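Local coordinates for enterochelin esterase (Salmonella enterica subsp. enterica serovar Typhimurium, PDB 3MGA), which probably hydrolyses the ester bonds of the siderophore ferric enterobactin, so that iron brought into the cell can be released, at residues A[44-55]-A[70-81]. Residues are numbered along the deposited sequence; the frame is centred on the assembly and turned at random.
Sequences NETHSPIRRVWV and QTMARIAGTDVW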
# COMPACT_ATOMS: atom_id res chain seq x y z
N ASN A 44 -28.37 19.13 14.85
CA ASN A 44 -29.02 17.92 15.37
C ASN A 44 -30.03 17.32 14.38
O ASN A 44 -30.10 17.75 13.22
CB ASN A 44 -29.67 18.22 16.73
CG ASN A 44 -30.74 19.31 16.66
OD1 ASN A 44 -31.29 19.61 15.60
ND2 ASN A 44 -31.05 19.90 17.80
N GLU A 45 -30.79 16.32 14.84
CA GLU A 45 -31.80 15.62 14.01
C GLU A 45 -32.69 16.56 13.19
O GLU A 45 -32.71 16.49 11.96
CB GLU A 45 -32.74 14.74 14.86
CG GLU A 45 -32.09 13.72 15.79
CD GLU A 45 -31.50 14.34 17.06
OE1 GLU A 45 -31.90 15.46 17.43
OE2 GLU A 45 -30.64 13.68 17.69
N THR A 46 -33.41 17.43 13.89
CA THR A 46 -34.36 18.37 13.27
C THR A 46 -33.76 19.33 12.25
O THR A 46 -34.45 19.79 11.34
CB THR A 46 -35.12 19.20 14.34
OG1 THR A 46 -34.19 19.94 15.14
CG2 THR A 46 -35.95 18.30 15.24
N HIS A 47 -32.47 19.65 12.40
CA HIS A 47 -31.79 20.57 11.50
C HIS A 47 -31.03 19.85 10.38
O HIS A 47 -31.27 20.11 9.20
CB HIS A 47 -30.85 21.49 12.28
CG HIS A 47 -31.55 22.41 13.23
ND1 HIS A 47 -31.77 22.09 14.56
CD2 HIS A 47 -32.10 23.64 13.05
CE1 HIS A 47 -32.42 23.08 15.15
NE2 HIS A 47 -32.63 24.03 14.25
N SER A 48 -30.14 18.94 10.76
CA SER A 48 -29.34 18.19 9.78
C SER A 48 -30.13 17.13 9.00
O SER A 48 -30.84 16.32 9.59
CB SER A 48 -28.17 17.49 10.48
OG SER A 48 -27.43 16.71 9.56
N PRO A 49 -29.96 17.11 7.66
CA PRO A 49 -30.64 16.15 6.81
C PRO A 49 -29.81 14.88 6.60
O PRO A 49 -30.18 14.05 5.76
CB PRO A 49 -30.73 16.91 5.49
CG PRO A 49 -29.43 17.66 5.43
CD PRO A 49 -29.09 18.00 6.87
N ILE A 50 -28.72 14.72 7.35
CA ILE A 50 -27.86 13.54 7.21
C ILE A 50 -28.53 12.24 7.67
O ILE A 50 -29.01 12.13 8.80
CB ILE A 50 -26.53 13.72 7.98
CG1 ILE A 50 -25.73 14.89 7.39
CG2 ILE A 50 -25.71 12.46 7.91
CD1 ILE A 50 -25.38 14.71 5.92
N ARG A 51 -28.52 11.26 6.76
CA ARG A 51 -29.09 9.94 6.99
C ARG A 51 -28.00 8.93 7.40
O ARG A 51 -28.19 8.15 8.33
CB ARG A 51 -29.77 9.43 5.72
CG ARG A 51 -30.98 10.23 5.25
CD ARG A 51 -32.16 10.09 6.19
NE ARG A 51 -33.37 10.71 5.65
CZ ARG A 51 -34.56 10.68 6.25
NH1 ARG A 51 -34.72 10.06 7.41
NH2 ARG A 51 -35.61 11.27 5.67
N ARG A 52 -26.87 8.96 6.70
CA ARG A 52 -25.76 8.03 7.00
C ARG A 52 -24.41 8.72 7.18
O ARG A 52 -24.19 9.84 6.72
CB ARG A 52 -25.60 7.01 5.86
CG ARG A 52 -26.80 6.09 5.61
CD ARG A 52 -27.05 5.12 6.76
NE ARG A 52 -28.10 4.16 6.42
CZ ARG A 52 -29.41 4.36 6.60
NH1 ARG A 52 -29.87 5.49 7.12
NH2 ARG A 52 -30.27 3.41 6.24
N VAL A 53 -23.52 8.02 7.86
CA VAL A 53 -22.15 8.47 8.09
C VAL A 53 -21.36 7.16 8.12
O VAL A 53 -21.09 6.61 9.18
CB VAL A 53 -21.97 9.21 9.42
CG1 VAL A 53 -20.55 9.73 9.52
CG2 VAL A 53 -22.97 10.36 9.54
N TRP A 54 -21.01 6.67 6.93
CA TRP A 54 -20.30 5.40 6.82
C TRP A 54 -18.85 5.52 7.28
O TRP A 54 -18.18 6.53 7.03
CB TRP A 54 -20.36 4.85 5.39
CG TRP A 54 -21.78 4.76 4.81
CD1 TRP A 54 -22.37 5.64 3.95
CD2 TRP A 54 -22.76 3.75 5.09
NE1 TRP A 54 -23.64 5.24 3.66
CE2 TRP A 54 -23.91 4.08 4.35
CE3 TRP A 54 -22.78 2.60 5.89
CZ2 TRP A 54 -25.08 3.31 4.38
CZ3 TRP A 54 -23.93 1.83 5.92
CH2 TRP A 54 -25.07 2.19 5.17
N VAL A 55 -18.38 4.50 7.98
CA VAL A 55 -17.03 4.47 8.46
C VAL A 55 -16.36 3.44 7.58
O VAL A 55 -16.68 2.25 7.66
CB VAL A 55 -16.99 4.08 9.95
CG1 VAL A 55 -15.55 4.03 10.47
CG2 VAL A 55 -17.83 5.08 10.77
N GLN A 70 -20.91 -0.34 7.63
CA GLN A 70 -21.02 0.24 8.96
C GLN A 70 -21.19 1.74 8.91
O GLN A 70 -20.40 2.44 8.28
CB GLN A 70 -19.77 -0.10 9.77
CG GLN A 70 -19.55 -1.58 9.95
CD GLN A 70 -20.67 -2.22 10.73
OE1 GLN A 70 -21.12 -1.69 11.74
NE2 GLN A 70 -21.12 -3.38 10.28
N THR A 71 -22.22 2.23 9.58
CA THR A 71 -22.51 3.65 9.66
C THR A 71 -22.56 4.07 11.12
O THR A 71 -22.88 3.25 11.98
CB THR A 71 -23.87 4.00 9.03
OG1 THR A 71 -24.16 5.39 9.25
CG2 THR A 71 -24.99 3.16 9.65
N MSE A 72 -22.24 5.33 11.38
CA MSE A 72 -22.30 5.84 12.73
C MSE A 72 -23.76 6.10 13.11
O MSE A 72 -24.68 5.97 12.29
CB MSE A 72 -21.52 7.15 12.88
CG MSE A 72 -20.04 7.07 12.54
SE MSE A 72 -19.12 8.69 13.10
CE MSE A 72 -17.31 8.26 12.50
N ALA A 73 -23.96 6.46 14.38
CA ALA A 73 -25.26 6.79 14.91
C ALA A 73 -25.06 8.02 15.77
O ALA A 73 -24.03 8.14 16.45
CB ALA A 73 -25.81 5.63 15.74
N ARG A 74 -26.01 8.95 15.73
CA ARG A 74 -25.90 10.16 16.54
C ARG A 74 -26.53 10.02 17.92
O ARG A 74 -27.55 9.35 18.09
CB ARG A 74 -26.47 11.41 15.85
CG ARG A 74 -27.89 11.29 15.32
CD ARG A 74 -28.59 12.65 15.30
NE ARG A 74 -27.80 13.74 14.71
CZ ARG A 74 -27.85 14.14 13.44
NH1 ARG A 74 -28.65 13.54 12.56
NH2 ARG A 74 -27.09 15.15 13.04
N ILE A 75 -25.91 10.67 18.90
CA ILE A 75 -26.41 10.66 20.26
C ILE A 75 -27.59 11.62 20.26
O ILE A 75 -27.41 12.83 20.14
CB ILE A 75 -25.33 11.13 21.27
CG1 ILE A 75 -23.99 10.44 21.01
CG2 ILE A 75 -25.81 10.92 22.70
CD1 ILE A 75 -24.08 8.93 20.95
N ALA A 76 -28.80 11.06 20.35
CA ALA A 76 -30.03 11.85 20.33
C ALA A 76 -29.91 13.21 21.03
O ALA A 76 -29.50 13.28 22.19
CB ALA A 76 -31.18 11.05 20.94
N GLY A 77 -30.25 14.28 20.31
CA GLY A 77 -30.21 15.64 20.85
C GLY A 77 -28.98 16.47 20.50
O GLY A 77 -29.01 17.70 20.61
N THR A 78 -27.91 15.81 20.06
CA THR A 78 -26.65 16.51 19.73
C THR A 78 -26.18 16.27 18.29
O THR A 78 -26.72 15.43 17.58
CB THR A 78 -25.52 16.04 20.65
OG1 THR A 78 -25.35 14.62 20.52
CG2 THR A 78 -25.82 16.37 22.10
N ASP A 79 -25.16 17.03 17.89
CA ASP A 79 -24.57 16.91 16.56
C ASP A 79 -23.42 15.89 16.57
O ASP A 79 -22.55 15.92 15.70
CB ASP A 79 -24.04 18.26 16.06
CG ASP A 79 -22.88 18.80 16.90
OD1 ASP A 79 -22.49 18.15 17.89
OD2 ASP A 79 -22.36 19.89 16.56
N VAL A 80 -23.42 14.99 17.55
CA VAL A 80 -22.37 14.00 17.68
C VAL A 80 -22.79 12.66 17.10
O VAL A 80 -23.82 12.11 17.47
CB VAL A 80 -22.02 13.74 19.16
CG1 VAL A 80 -20.91 12.69 19.26
CG2 VAL A 80 -21.60 15.03 19.86
N TRP A 81 -21.97 12.16 16.17
CA TRP A 81 -22.17 10.85 15.58
C TRP A 81 -21.06 9.99 16.17
O TRP A 81 -19.96 10.47 16.43
CB TRP A 81 -22.11 10.87 14.06
CG TRP A 81 -23.26 11.55 13.41
CD1 TRP A 81 -23.46 12.90 13.30
CD2 TRP A 81 -24.35 10.93 12.71
NE1 TRP A 81 -24.62 13.15 12.60
CE2 TRP A 81 -25.18 11.96 12.23
CE3 TRP A 81 -24.71 9.60 12.46
CZ2 TRP A 81 -26.35 11.70 11.51
CZ3 TRP A 81 -25.86 9.35 11.75
CH2 TRP A 81 -26.67 10.39 11.28
O HOH W 1 -18.61 -0.06 6.24
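The indole of Trp81 lies between Val53 and Arg74. Val53 CG2 sits over one face, 3.5 Å from the centroid of the six-membered ring of Trp81, a CH-pi contact. CB of Arg74 covers the opposite face. The contact joins the two antiparallel sheets of the N-terminal domain, consistent with the E-set beta-sandwich of its family. Strand 52-57 belongs to one sheet; strands 73-74 and 80-87 belong to the other. The Arg74 guanidinium is also layered: CZ2 of Trp81 lies on one face, and the backbone around Asn44 C and Glu45 N on the other. Ser48 OG is at its edge. The Trp54 ring carries Thr71 CB and Arg52 CB on one face, with Gln70 O near its plane at the edge.

At Trp54 and Thr71 the backbones form a single beta bridge. Val55 N bonds to Gln70 O (2.9 Å) and Met72 N to Val53 O (2.8 Å). Beside this bridge, Val55 CG2 packs on Met72 CG at 3.5 Å. Trp83 touches both side chains, and Trp38 touches Met72.

At the far end, Asp40 forms a salt bridge with Arg74 and a hydrogen bond with Ser48. Glu45, bent at chi2 (77°), brings its carboxylate to the type II turn from Ile75 to Thr78. Glu45 OE2 accepts from Gly77 N at 2.7 Å, met on its syn side. Thr71 OG1 is anti to its own backbone N (chi1 174°). In this position Thr71 OG1 accepts a nearly straight bond (171°) from Val53 N at 3.0 Å, and donates to Met72 O on a lone pair.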